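Local coordinates for protein inactive dihydroorotase-like domain (Chaetomium thermophilum, PDB 5NNL) that belongs to the amidohydrolase superfamily, with a beta/alpha barrel, but lacks the catalytic activity of its enzymatic relatives, at residues Asn148-Val153 with Pro268-Glu273; Val179-Leu184 with Asp214-Gly219; Gly279-Ile284 with Val310-Phe315. All blocks are in the same frame, centred on the assembly; numbering follows the deposited sequence.

Contact 1. Residues Asn148-Val153 with Pro268-Glu273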
ATOM      1  N   ASN A 148     -21.845 -10.876  -4.654  1.00 44.45           N
ATOM      2  CA  ASN A 148     -21.958  -9.711  -5.527  1.00 50.09           C
ATOM      3  C   ASN A 148     -21.450  -8.449  -4.835  1.00 49.00           C
ATOM      4  O   ASN A 148     -22.144  -7.435  -4.740  1.00 50.79           O
ATOM      5  CB  ASN A 148     -23.395  -9.521  -6.004  1.00 52.90           C
ATOM      6  CG  ASN A 148     -23.504  -8.475  -7.093  1.00 52.56           C
ATOM      7  OD1 ASN A 148     -22.676  -8.413  -8.000  1.00 53.26           O
ATOM      8  ND2 ASN A 148     -24.514  -7.634  -6.995  1.00 53.64           N
ATOM      9  N   ARG A 149     -20.216  -8.519  -4.343  1.00 46.05           N
ATOM     10  CA  ARG A 149     -19.561  -7.383  -3.715  1.00 46.12           C
ATOM     11  C   ARG A 149     -18.139  -7.271  -4.256  1.00 44.11           C
ATOM     12  O   ARG A 149     -17.692  -8.087  -5.069  1.00 41.81           O
ATOM     13  CB  ARG A 149     -19.581  -7.508  -2.185  1.00 45.75           C
ATOM     14  CG  ARG A 149     -18.817  -8.700  -1.610  1.00 46.16           C
ATOM     15  CD  ARG A 149     -18.136  -8.309  -0.314  1.00 42.27           C
ATOM     16  NE  ARG A 149     -17.199  -7.210  -0.540  1.00 42.12           N
ATOM     17  CZ  ARG A 149     -16.953  -6.225   0.321  1.00 43.44           C
ATOM     18  NH1 ARG A 149     -17.575  -6.176   1.493  1.00 44.67           N
ATOM     19  NH2 ARG A 149     -16.083  -5.275   0.002  1.00 39.34           N
ATOM     20  N   ARG A 150     -17.425  -6.248  -3.797  1.00 40.04           N
ATOM     21  CA  ARG A 150     -16.106  -5.918  -4.314  1.00 41.73           C
ATOM     22  C   ARG A 150     -15.021  -6.668  -3.552  1.00 36.86           C
ATOM     23  O   ARG A 150     -15.171  -6.989  -2.371  1.00 36.40           O
ATOM     24  CB  ARG A 150     -15.850  -4.412  -4.216  1.00 41.47           C
ATOM     25  CG  ARG A 150     -16.922  -3.548  -4.863  1.00 43.85           C
ATOM     26  CD  ARG A 150     -16.624  -2.062  -4.695  1.00 46.83           C
ATOM     27  NE  ARG A 150     -15.427  -1.652  -5.431  1.00 54.46           N
ATOM     28  CZ  ARG A 150     -15.372  -0.682  -6.345  1.00 55.90           C
ATOM     29  NH1 ARG A 150     -16.446   0.032  -6.663  1.00 58.19           N
ATOM     30  NH2 ARG A 150     -14.220  -0.414  -6.944  1.00 51.16           N
ATOM     31  N   ILE A 151     -13.917  -6.940  -4.245  1.00 34.68           N
ATOM     32  CA  ILE A 151     -12.726  -7.524  -3.640  1.00 35.33           C
ATOM     33  C   ILE A 151     -11.502  -6.876  -4.271  1.00 31.65           C
ATOM     34  O   ILE A 151     -11.460  -6.655  -5.485  1.00 32.16           O
ATOM     35  CB  ILE A 151     -12.683  -9.058  -3.816  1.00 32.77           C
ATOM     36  CG1 ILE A 151     -11.467  -9.656  -3.106  1.00 34.03           C
ATOM     37  CG2 ILE A 151     -12.657  -9.423  -5.284  1.00 36.55           C
ATOM     38  CD1 ILE A 151     -11.546  -9.604  -1.596  1.00 34.89           C
ATOM     39  N   HIS A 152     -10.502  -6.576  -3.444  1.00 30.84           N
ATOM     40  CA  HIS A 152      -9.249  -5.990  -3.901  1.00 31.33           C
ATOM     41  C   HIS A 152      -8.101  -6.924  -3.552  1.00 30.45           C
ATOM     42  O   HIS A 152      -7.980  -7.362  -2.403  1.00 30.83           O
ATOM     43  CB  HIS A 152      -9.006  -4.616  -3.271  1.00 32.84           C
ATOM     44  CG  HIS A 152      -7.760  -3.945  -3.764  1.00 28.55           C
ATOM     45  ND1 HIS A 152      -7.713  -3.249  -4.952  1.00 29.79           N
ATOM     46  CD2 HIS A 152      -6.514  -3.881  -3.240  1.00 27.91           C
ATOM     47  CE1 HIS A 152      -6.493  -2.774  -5.132  1.00 29.52           C
ATOM     48  NE2 HIS A 152      -5.747  -3.143  -4.108  1.00 31.04           N
ATOM     49  N   VAL A 153      -7.257  -7.213  -4.540  1.00 28.17           N
ATOM     50  CA  VAL A 153      -6.135  -8.132  -4.388  1.00 27.25           C
ATOM     51  C   VAL A 153      -4.851  -7.319  -4.365  1.00 27.94           C
ATOM     52  O   VAL A 153      -4.590  -6.530  -5.281  1.00 30.67           O
ATOM     53  CB  VAL A 153      -6.103  -9.173  -5.519  1.00 29.60           C
ATOM     54  CG1 VAL A 153      -4.974 -10.170  -5.295  1.00 26.64           C
ATOM     55  CG2 VAL A 153      -7.438  -9.894  -5.618  1.00 31.50           C
ATOM     56  N   PRO A 268      -7.150   4.375  -6.344  1.00 32.07           N
ATOM     57  CA  PRO A 268      -7.199   4.029  -4.915  1.00 30.36           C
ATOM     58  C   PRO A 268      -8.263   4.795  -4.156  1.00 36.87           C
ATOM     59  O   PRO A 268      -8.808   4.285  -3.169  1.00 36.30           O
ATOM     60  CB  PRO A 268      -5.787   4.370  -4.411  1.00 30.48           C
ATOM     61  CG  PRO A 268      -5.162   5.207  -5.474  1.00 31.44           C
ATOM     62  CD  PRO A 268      -5.810   4.830  -6.760  1.00 31.26           C
ATOM     63  N   LYS A 269      -8.582   6.009  -4.598  1.00 35.09           N
ATOM     64  CA  LYS A 269      -9.576   6.817  -3.909  1.00 39.39           C
ATOM     65  C   LYS A 269     -10.972   6.224  -4.061  1.00 39.28           C
ATOM     66  O   LYS A 269     -11.750   6.198  -3.101  1.00 40.97           O
ATOM     67  CB  LYS A 269      -9.511   8.240  -4.456  1.00 35.63           C
ATOM     68  CG  LYS A 269     -10.411   9.245  -3.790  1.00 42.69           C
ATOM     69  CD  LYS A 269     -10.152  10.619  -4.402  1.00 45.68           C
ATOM     70  CE  LYS A 269     -11.138  11.666  -3.940  1.00 53.20           C
ATOM     71  NZ  LYS A 269     -10.794  12.983  -4.554  1.00 57.74           N
ATOM     72  N   GLU A 270     -11.303   5.729  -5.254  1.00 36.69           N
ATOM     73  CA  GLU A 270     -12.637   5.184  -5.483  1.00 40.70           C
ATOM     74  C   GLU A 270     -12.783   3.792  -4.882  1.00 43.62           C
ATOM     75  O   GLU A 270     -13.810   3.481  -4.268  1.00 42.72           O
ATOM     76  CB  GLU A 270     -12.934   5.142  -6.980  1.00 46.23           C
ATOM     77  CG  GLU A 270     -14.407   4.995  -7.315  1.00 55.07           C
ATOM     78  CD  GLU A 270     -14.648   4.002  -8.433  1.00 66.11           C
ATOM     79  OE1 GLU A 270     -14.679   2.784  -8.150  1.00 61.97           O
ATOM     80  OE2 GLU A 270     -14.792   4.440  -9.595  1.00 79.61           O
ATOM     81  N   ILE A 271     -11.764   2.947  -5.048  1.00 43.57           N
ATOM     82  CA  ILE A 271     -11.843   1.567  -4.576  1.00 41.72           C
ATOM     83  C   ILE A 271     -12.009   1.528  -3.064  1.00 43.17           C
ATOM     84  O   ILE A 271     -12.764   0.708  -2.527  1.00 42.62           O
ATOM     85  CB  ILE A 271     -10.597   0.787  -5.037  1.00 35.92           C
ATOM     86  CG1 ILE A 271     -10.639   0.597  -6.555  1.00 37.55           C
ATOM     87  CG2 ILE A 271     -10.495  -0.559  -4.335  1.00 35.77           C
ATOM     88  CD1 ILE A 271      -9.313   0.208  -7.169  1.00 34.42           C
ATOM     89  N   PHE A 272     -11.310   2.408  -2.353  1.00 39.05           N
ATOM     90  CA  PHE A 272     -11.342   2.416  -0.900  1.00 42.09           C
ATOM     91  C   PHE A 272     -12.219   3.526  -0.334  1.00 42.89           C
ATOM     92  O   PHE A 272     -12.185   3.774   0.875  1.00 40.18           O
ATOM     93  CB  PHE A 272      -9.918   2.513  -0.354  1.00 39.98           C
ATOM     94  CG  PHE A 272      -9.140   1.234  -0.500  1.00 38.75           C
ATOM     95  CD1 PHE A 272      -8.404   0.983  -1.645  1.00 36.98           C
ATOM     96  CD2 PHE A 272      -9.170   0.272   0.498  1.00 40.74           C
ATOM     97  CE1 PHE A 272      -7.698  -0.199  -1.788  1.00 35.01           C
ATOM     98  CE2 PHE A 272      -8.466  -0.912   0.362  1.00 39.87           C
ATOM     99  CZ  PHE A 272      -7.729  -1.148  -0.783  1.00 33.82           C
ATOM    100  N   GLU A 273     -13.017   4.183  -1.177  1.00 44.82           N
ATOM    101  CA  GLU A 273     -14.008   5.157  -0.727  1.00 46.42           C
ATOM    102  C   GLU A 273     -13.364   6.224   0.155  1.00 46.18           C
ATOM    103  O   GLU A 273     -13.836   6.532   1.252  1.00 48.80           O
ATOM    104  CB  GLU A 273     -15.150   4.456   0.009  1.00 48.94           C
ATOM    105  CG  GLU A 273     -15.873   3.412  -0.832  1.00 49.49           C
ATOM    106  CD  GLU A 273     -16.382   2.242  -0.010  1.00 54.76           C
ATOM    107  OE1 GLU A 273     -16.567   2.408   1.216  1.00 56.13           O
ATOM    108  OE2 GLU A 273     -16.589   1.155  -0.595  1.00 54.69           O
TER
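Inside the beta/alpha barrel, near the start of strand 151-153 and the C-terminal end of helix 257-271, the inward-facing His-152 receives Phe-272 in an edge-to-face stack. The Phe-272 edge approaches one face of the His-152 imidazole, with Phe-272 CE1 4.1 Å above its plane. The two ring planes are turned by 69°. Beside this pair, the branch methyl of Ile-271 brings CG2 to 3.9 Å from His-152 ND1. The His-152 CG stands anti to the backbone N (chi1 -177°), which carries the ring across to the helix end, and the bonds of its two nitrogens, ND1 with Thr-176 and NE2 with Asp-178, fix its rotation. The helix closes here with a Schellman motif: Glu-273 has positive phi, and its N makes a weak bond to Glu-270 O. Strand residue Ile-151 turns the other way, onto helix 134-146, as expected of alternating residues in a barrel strand. Toward the solvent, at the start of the strand, Arg-150 NH2 and Glu-270 OE1 form a salt bridge whose hydrogen bond is weak at 3.4 Å. The carboxylate oxygen comes to the guanidinium edge, the two planes nearly perpendicular at 86°. A bend at chi3 of Arg-150 takes NH2 across Ile-271 as well, 3.7 Å from its CG1, while Arg-149 NE grips Arg-150 O at 2.7 Å, in the carbonyl plane and on a lone pair.

Contact 2. Residues Val179-Leu184 with Asp214-Gly219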
ATOM      1  N   VAL A 179      -0.098  -3.766  -7.448  1.00 27.44           N
ATOM      2  CA  VAL A 179       1.231  -4.348  -7.338  1.00 27.31           C
ATOM      3  C   VAL A 179       2.085  -3.378  -6.541  1.00 24.22           C
ATOM      4  O   VAL A 179       1.904  -2.158  -6.609  1.00 24.17           O
ATOM      5  CB  VAL A 179       1.883  -4.641  -8.712  1.00 27.03           C
ATOM      6  CG1 VAL A 179       0.937  -5.423  -9.602  1.00 27.93           C
ATOM      7  CG2 VAL A 179       2.313  -3.362  -9.398  1.00 30.76           C
ATOM      8  N   CYS A 180       3.015  -3.927  -5.772  1.00 26.69           N
ATOM      9  CA  CYS A 180       4.009  -3.099  -5.111  1.00 27.76           C
ATOM     10  C   CYS A 180       4.984  -2.555  -6.144  1.00 27.81           C
ATOM     11  O   CYS A 180       5.389  -3.265  -7.068  1.00 25.46           O
ATOM     12  CB  CYS A 180       4.763  -3.900  -4.053  1.00 29.06           C
ATOM     13  SG  CYS A 180       3.705  -4.739  -2.864  1.00 29.23           S
ATOM     14  N   VAL A 181       5.374  -1.291  -5.977  1.00 25.80           N
ATOM     15  CA  VAL A 181       6.212  -0.634  -6.977  1.00 27.59           C
ATOM     16  C   VAL A 181       7.517  -1.398  -7.180  1.00 27.09           C
ATOM     17  O   VAL A 181       7.981  -1.567  -8.313  1.00 28.08           O
ATOM     18  CB  VAL A 181       6.471   0.831  -6.577  1.00 25.45           C
ATOM     19  CG1 VAL A 181       7.515   1.474  -7.500  1.00 27.41           C
ATOM     20  CG2 VAL A 181       5.168   1.625  -6.616  1.00 28.49           C
ATOM     21  N   TYR A 182       8.140  -1.855  -6.091  1.00 26.49           N
ATOM     22  CA  TYR A 182       9.393  -2.595  -6.218  1.00 27.24           C
ATOM     23  C   TYR A 182       9.243  -3.811  -7.124  1.00 30.80           C
ATOM     24  O   TYR A 182      10.201  -4.196  -7.804  1.00 33.41           O
ATOM     25  CB  TYR A 182       9.892  -3.048  -4.844  1.00 30.26           C
ATOM     26  CG  TYR A 182      10.768  -2.060  -4.099  1.00 33.34           C
ATOM     27  CD1 TYR A 182      10.922  -0.748  -4.534  1.00 34.49           C
ATOM     28  CD2 TYR A 182      11.450  -2.451  -2.954  1.00 36.03           C
ATOM     29  CE1 TYR A 182      11.727   0.142  -3.842  1.00 34.74           C
ATOM     30  CE2 TYR A 182      12.253  -1.574  -2.260  1.00 34.54           C
ATOM     31  CZ  TYR A 182      12.389  -0.282  -2.703  1.00 35.57           C
ATOM     32  OH  TYR A 182      13.194   0.578  -1.992  1.00 38.69           O
ATOM     33  N   SER A 183       8.060  -4.432  -7.139  1.00 28.14           N
ATOM     34  CA  SER A 183       7.856  -5.620  -7.962  1.00 26.80           C
ATOM     35  C   SER A 183       8.130  -5.349  -9.437  1.00 30.11           C
ATOM     36  O   SER A 183       8.521  -6.265 -10.169  1.00 28.41           O
ATOM     37  CB  SER A 183       6.430  -6.142  -7.794  1.00 27.65           C
ATOM     38  OG  SER A 183       6.204  -6.633  -6.486  1.00 32.63           O
ATOM     39  N   LEU A 184       7.915  -4.115  -9.897  1.00 30.76           N
ATOM     40  CA  LEU A 184       8.114  -3.800 -11.306  1.00 29.62           C
ATOM     41  C   LEU A 184       9.573  -3.551 -11.662  1.00 32.61           C
ATOM     42  O   LEU A 184       9.913  -3.562 -12.851  1.00 30.81           O
ATOM     43  CB  LEU A 184       7.285  -2.573 -11.696  1.00 28.42           C
ATOM     44  CG  LEU A 184       5.759  -2.717 -11.711  1.00 30.40           C
ATOM     45  CD1 LEU A 184       5.118  -1.455 -12.259  1.00 31.96           C
ATOM     46  CD2 LEU A 184       5.307  -3.928 -12.520  1.00 33.50           C
ATOM     47  N   ASP A 214      -5.005  -1.762 -11.177  1.00 31.01           N
ATOM     48  CA  ASP A 214      -5.739  -0.547 -10.848  1.00 30.13           C
ATOM     49  C   ASP A 214      -4.938   0.408  -9.974  1.00 28.07           C
ATOM     50  O   ASP A 214      -5.114   1.626 -10.086  1.00 28.08           O
ATOM     51  CB  ASP A 214      -7.049  -0.912 -10.140  1.00 31.53           C
ATOM     52  CG  ASP A 214      -7.924  -1.828 -10.975  1.00 33.59           C
ATOM     53  OD1 ASP A 214      -8.488  -1.364 -11.990  1.00 35.53           O
ATOM     54  OD2 ASP A 214      -8.024  -3.026 -10.637  1.00 33.34           O
ATOM     55  N   VAL A 215      -4.045  -0.115  -9.131  1.00 27.04           N
ATOM     56  CA  VAL A 215      -3.400   0.669  -8.087  1.00 27.31           C
ATOM     57  C   VAL A 215      -1.939   0.262  -7.946  1.00 26.22           C
ATOM     58  O   VAL A 215      -1.579  -0.907  -8.099  1.00 23.57           O
ATOM     59  CB  VAL A 215      -4.130   0.491  -6.734  1.00 26.49           C
ATOM     60  CG1 VAL A 215      -3.397   1.218  -5.606  1.00 27.11           C
ATOM     61  CG2 VAL A 215      -5.566   0.967  -6.834  1.00 30.10           C
ATOM     62  N   PHE A 216      -1.097   1.246  -7.639  1.00 23.47           N
ATOM     63  CA  PHE A 216       0.253   0.999  -7.154  1.00 25.01           C
ATOM     64  C   PHE A 216       0.273   1.192  -5.645  1.00 28.30           C
ATOM     65  O   PHE A 216      -0.330   2.134  -5.122  1.00 28.16           O
ATOM     66  CB  PHE A 216       1.270   1.948  -7.795  1.00 27.89           C
ATOM     67  CG  PHE A 216       1.602   1.632  -9.229  1.00 27.90           C
ATOM     68  CD1 PHE A 216       1.769   0.326  -9.659  1.00 27.31           C
ATOM     69  CD2 PHE A 216       1.767   2.655 -10.144  1.00 28.74           C
ATOM     70  CE1 PHE A 216       2.083   0.054 -10.974  1.00 31.16           C
ATOM     71  CE2 PHE A 216       2.083   2.387 -11.457  1.00 28.60           C
ATOM     72  CZ  PHE A 216       2.241   1.091 -11.874  1.00 26.24           C
ATOM     73  N   SER A 217       0.967   0.299  -4.949  1.00 24.56           N
ATOM     74  CA  SER A 217       1.178   0.440  -3.518  1.00 28.36           C
ATOM     75  C   SER A 217       2.666   0.344  -3.230  1.00 26.57           C
ATOM     76  O   SER A 217       3.459  -0.087  -4.069  1.00 25.95           O
ATOM     77  CB  SER A 217       0.422  -0.630  -2.714  1.00 30.24           C
ATOM     78  OG  SER A 217       0.991  -1.911  -2.918  1.00 30.35           O
ATOM     79  N   ILE A 218       3.045   0.781  -2.036  1.00 27.06           N
ATOM     80  CA  ILE A 218       4.398   0.551  -1.551  1.00 27.67           C
ATOM     81  C   ILE A 218       4.509  -0.816  -0.894  1.00 29.55           C
ATOM     82  O   ILE A 218       5.365  -1.626  -1.263  1.00 28.10           O
ATOM     83  CB  ILE A 218       4.801   1.689  -0.593  1.00 28.64           C
ATOM     84  CG1 ILE A 218       4.739   3.016  -1.357  1.00 29.48           C
ATOM     85  CG2 ILE A 218       6.181   1.417   0.009  1.00 31.97           C
ATOM     86  CD1 ILE A 218       5.381   4.173  -0.662  1.00 33.80           C
ATOM     87  N   GLY A 219       3.633  -1.095   0.069  1.00 27.13           N
ATOM     88  CA  GLY A 219       3.503  -2.428   0.615  1.00 30.76           C
ATOM     89  C   GLY A 219       4.551  -2.743   1.662  1.00 31.53           C
ATOM     90  O   GLY A 219       5.331  -1.892   2.102  1.00 33.88           O
TER
HETATM   91  O   HOH W   1       7.406  -1.065  -3.262  1.00 29.89           O
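Phe-216 fills a hollow made by three aliphatic side chains from segment 179-184: Val-179 alongside, Val-181 and Leu-184 crossing at about right angles. The Val-179 CG2 methyl lies at the ring edge, in plane, 3.7 Å from Phe-216 CD1, and the tip of Leu-184 reaches the same ring with CD1 3.6 Å from Phe-216 CE1. Nearer the backbone, Val-181 CG2 rests 4.1 Å from Phe-216 CB. Helices 242-251 and 257-271 add Leu-246 and Leu-264 around the phenyl group, on the outer side of the barrel. The strands themselves, 175-180 and 215-217, run parallel, as adjacent barrel strands do. Val-179 N bonds to Val-215 O at 3.3 Å, Val-179 O takes the N-H of Ser-217 at 3.1 Å, and Val-181 N bonds to Ser-217 O where 179-184 turns helical. On the other sheet face, Cys-180 SG lies 3.9 Å from Ser-217 OG and fits against Gly-219, 4.2 Å from its CA. Apolar packing thus fills the side of Phe-216, whereas on the side of Cys-180 and Ser-217 the serine hydroxyl goes to Asp-178, and a water accepts from Tyr-182 N and donates to Ile-218 O where the strands give out.

Contact 3. Residues Gly279-Ile284 with Val310-Phe315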
ATOM      1  N   GLY A 279      -6.474  21.185  -0.409  1.00 45.87           N
ATOM      2  CA  GLY A 279      -5.218  21.763   0.012  1.00 48.16           C
ATOM      3  C   GLY A 279      -4.023  20.842  -0.049  1.00 41.37           C
ATOM      4  O   GLY A 279      -2.905  21.291   0.237  1.00 42.13           O
ATOM      5  N   ALA A 280      -4.212  19.572  -0.399  1.00 43.57           N
ATOM      6  CA  ALA A 280      -3.101  18.635  -0.525  1.00 40.57           C
ATOM      7  C   ALA A 280      -2.642  18.642  -1.977  1.00 35.60           C
ATOM      8  O   ALA A 280      -3.375  18.198  -2.867  1.00 36.86           O
ATOM      9  CB  ALA A 280      -3.512  17.235  -0.074  1.00 38.76           C
ATOM     10  N   THR A 281      -1.438  19.158  -2.220  1.00 32.19           N
ATOM     11  CA  THR A 281      -0.889  19.246  -3.566  1.00 34.18           C
ATOM     12  C   THR A 281       0.561  18.783  -3.562  1.00 33.30           C
ATOM     13  O   THR A 281       1.254  18.854  -2.543  1.00 31.16           O
ATOM     14  CB  THR A 281      -0.974  20.680  -4.123  1.00 35.03           C
ATOM     15  OG1 THR A 281      -0.078  21.536  -3.405  1.00 32.96           O
ATOM     16  CG2 THR A 281      -2.396  21.222  -4.008  1.00 37.07           C
ATOM     17  N   VAL A 282       1.007  18.304  -4.722  1.00 33.03           N
ATOM     18  CA  VAL A 282       2.374  17.839  -4.929  1.00 30.92           C
ATOM     19  C   VAL A 282       2.903  18.452  -6.217  1.00 32.92           C
ATOM     20  O   VAL A 282       2.302  18.280  -7.284  1.00 33.97           O
ATOM     21  CB  VAL A 282       2.453  16.301  -5.005  1.00 33.31           C
ATOM     22  CG1 VAL A 282       3.899  15.843  -5.174  1.00 30.87           C
ATOM     23  CG2 VAL A 282       1.842  15.674  -3.781  1.00 29.31           C
ATOM     24  N   GLU A 283       4.035  19.143  -6.123  1.00 32.12           N
ATOM     25  CA  GLU A 283       4.726  19.692  -7.282  1.00 31.37           C
ATOM     26  C   GLU A 283       6.015  18.912  -7.492  1.00 31.41           C
ATOM     27  O   GLU A 283       6.822  18.781  -6.564  1.00 32.92           O
ATOM     28  CB  GLU A 283       5.033  21.179  -7.099  1.00 34.01           C
ATOM     29  CG  GLU A 283       5.673  21.829  -8.324  1.00 38.75           C
ATOM     30  CD  GLU A 283       5.937  23.314  -8.134  1.00 42.97           C
ATOM     31  OE1 GLU A 283       6.191  23.729  -6.980  1.00 43.16           O
ATOM     32  OE2 GLU A 283       5.885  24.061  -9.136  1.00 46.34           O
ATOM     33  N   ILE A 284       6.208  18.411  -8.711  1.00 31.01           N
ATOM     34  CA  ILE A 284       7.282  17.476  -9.022  1.00 30.69           C
ATOM     35  C   ILE A 284       8.090  18.014 -10.192  1.00 30.48           C
ATOM     36  O   ILE A 284       7.530  18.371 -11.235  1.00 29.44           O
ATOM     37  CB  ILE A 284       6.724  16.077  -9.346  1.00 31.82           C
ATOM     38  CG1 ILE A 284       6.137  15.452  -8.080  1.00 30.35           C
ATOM     39  CG2 ILE A 284       7.803  15.169  -9.913  1.00 30.22           C
ATOM     40  CD1 ILE A 284       4.938  14.623  -8.336  1.00 32.53           C
ATOM     41  N   VAL A 310      10.464  15.733  -5.559  1.00 30.52           N
ATOM     42  CA  VAL A 310       9.265  16.302  -4.947  1.00 29.45           C
ATOM     43  C   VAL A 310       9.604  17.734  -4.539  1.00 30.97           C
ATOM     44  O   VAL A 310      10.181  17.974  -3.478  1.00 29.57           O
ATOM     45  CB  VAL A 310       8.785  15.470  -3.757  1.00 31.13           C
ATOM     46  CG1 VAL A 310       7.538  16.086  -3.144  1.00 30.29           C
ATOM     47  CG2 VAL A 310       8.517  14.041  -4.190  1.00 31.47           C
ATOM     48  N   GLN A 311       9.231  18.698  -5.383  1.00 27.76           N
ATOM     49  CA  GLN A 311       9.634  20.081  -5.146  1.00 31.83           C
ATOM     50  C   GLN A 311       8.880  20.680  -3.966  1.00 28.61           C
ATOM     51  O   GLN A 311       9.471  21.387  -3.142  1.00 29.20           O
ATOM     52  CB  GLN A 311       9.415  20.913  -6.412  1.00 32.16           C
ATOM     53  CG  GLN A 311       9.608  22.421  -6.226  1.00 39.01           C
ATOM     54  CD  GLN A 311       9.457  23.200  -7.527  1.00 40.46           C
ATOM     55  OE1 GLN A 311       8.922  22.692  -8.514  1.00 37.33           O
ATOM     56  NE2 GLN A 311       9.932  24.440  -7.531  1.00 41.78           N
ATOM     57  N   ARG A 312       7.584  20.408  -3.861  1.00 29.64           N
ATOM     58  CA  ARG A 312       6.785  20.997  -2.798  1.00 32.93           C
ATOM     59  C   ARG A 312       5.550  20.144  -2.559  1.00 29.20           C
ATOM     60  O   ARG A 312       4.894  19.710  -3.508  1.00 31.05           O
ATOM     61  CB  ARG A 312       6.371  22.430  -3.148  1.00 32.87           C
ATOM     62  CG  ARG A 312       5.576  23.128  -2.049  1.00 36.39           C
ATOM     63  CD  ARG A 312       4.949  24.436  -2.514  1.00 42.06           C
ATOM     64  NE  ARG A 312       4.140  24.255  -3.717  1.00 46.02           N
ATOM     65  CZ  ARG A 312       3.072  24.981  -4.036  1.00 50.01           C
ATOM     66  NH1 ARG A 312       2.642  25.955  -3.239  1.00 53.01           N
ATOM     67  NH2 ARG A 312       2.420  24.723  -5.163  1.00 52.05           N
ATOM     68  N   VAL A 313       5.235  19.926  -1.285  1.00 29.19           N
ATOM     69  CA  VAL A 313       4.000  19.273  -0.869  1.00 28.45           C
ATOM     70  C   VAL A 313       3.292  20.203   0.101  1.00 29.52           C
ATOM     71  O   VAL A 313       3.887  20.639   1.094  1.00 28.39           O
ATOM     72  CB  VAL A 313       4.262  17.902  -0.215  1.00 30.68           C
ATOM     73  CG1 VAL A 313       2.962  17.290   0.327  1.00 28.64           C
ATOM     74  CG2 VAL A 313       4.922  16.960  -1.210  1.00 31.20           C
ATOM     75  N   THR A 314       2.034  20.514  -0.190  1.00 29.08           N
ATOM     76  CA  THR A 314       1.191  21.253   0.732  1.00 31.77           C
ATOM     77  C   THR A 314       0.219  20.291   1.401  1.00 36.68           C
ATOM     78  O   THR A 314      -0.197  19.286   0.817  1.00 34.71           O
ATOM     79  CB  THR A 314       0.421  22.373   0.023  1.00 37.07           C
ATOM     80  OG1 THR A 314      -0.459  21.822  -0.966  1.00 36.06           O
ATOM     81  CG2 THR A 314       1.388  23.347  -0.646  1.00 34.84           C
ATOM     82  N   PHE A 315      -0.115  20.594   2.650  1.00 34.14           N
ATOM     83  CA  PHE A 315      -1.011  19.743   3.423  1.00 37.01           C
ATOM     84  C   PHE A 315      -1.613  20.591   4.528  1.00 36.66           C
ATOM     85  O   PHE A 315      -0.875  21.186   5.318  1.00 35.90           O
ATOM     86  CB  PHE A 315      -0.261  18.541   4.001  1.00 34.73           C
ATOM     87  CG  PHE A 315      -1.120  17.639   4.835  1.00 32.32           C
ATOM     88  CD1 PHE A 315      -2.088  16.844   4.244  1.00 36.47           C
ATOM     89  CD2 PHE A 315      -0.954  17.576   6.205  1.00 36.21           C
ATOM     90  CE1 PHE A 315      -2.882  16.012   5.009  1.00 37.66           C
ATOM     91  CE2 PHE A 315      -1.743  16.746   6.974  1.00 38.01           C
ATOM     92  CZ  PHE A 315      -2.709  15.961   6.375  1.00 36.13           C
TER
HETATM   93  O   HOH W   2       2.564  21.678  -3.834  1.00 36.02           O
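The Glu-283 carboxylate and the Gln-311 amide stack nearly parallel, their planes 15° apart. Glu-283 CD lies 3.6 Å from Gln-311 CD, and Glu-283 OE1 sits obliquely off the Arg-312 guanidinium, in a long salt bridge of 3.9 Å to Arg-312 NE. All three side chains meet at a classic beta bulge in the antiparallel pairing of strands 281-291 and 305-315. Gln-311 and Arg-312 share Glu-283 as partner, and its carbonyl O accepts from both backbones: from Gln-311 N at 2.7 Å and from Arg-312 N at 3.2 Å. With CG anti to the backbone N in both Glu-283 and Gln-311, two extended chains leave the strands and cross at a slant, bringing their flat ends into the stack. The straightest backbone bond, Glu-283 N to Arg-312 O, measures 171° at the hydrogen. On the opposite face, Val-282 touches Val-310 and Val-313, and Ile-284 packs on Leu-243 and Leu-247 of helix 242-251; strand 3-11 bonds to Ala-280, Val-282 and Ile-284 on the other edge. A water tied to Thr-281 OG1 donates to Arg-312 O. Toward Gly-279, the hydroxyl of Thr-314, held between its own backbone N and carbonyl carbon (chi1 62°), donates from OG1 to Gly-279 O at 2.8 Å, approaching from above the carbonyl plane.

How the contacts relate
Contacts 1 and 2 belong to the barrel, on strands 151-153, 175-180 and 215-217, which are successive in it; contact 3 lies in the antiparallel strands that extend from strand 3-11. Contact 2 is nested within the loop closed by contact 1, their centres about 16 Å apart, and they touch where Ile-271 and Pro-268 pack on Val-215. Helix 257-271 thus serves both: its end meets strand 151-153 while its body backs strand 215-217. The same helix is followed directly by strand 281-291 of contact 3, whose centre is about 26 Å from that of contact 1 and 21 Å from that of contact 2, touching neither. Such a split, barrel plus appended beta strands, fits the amidohydrolase architecture.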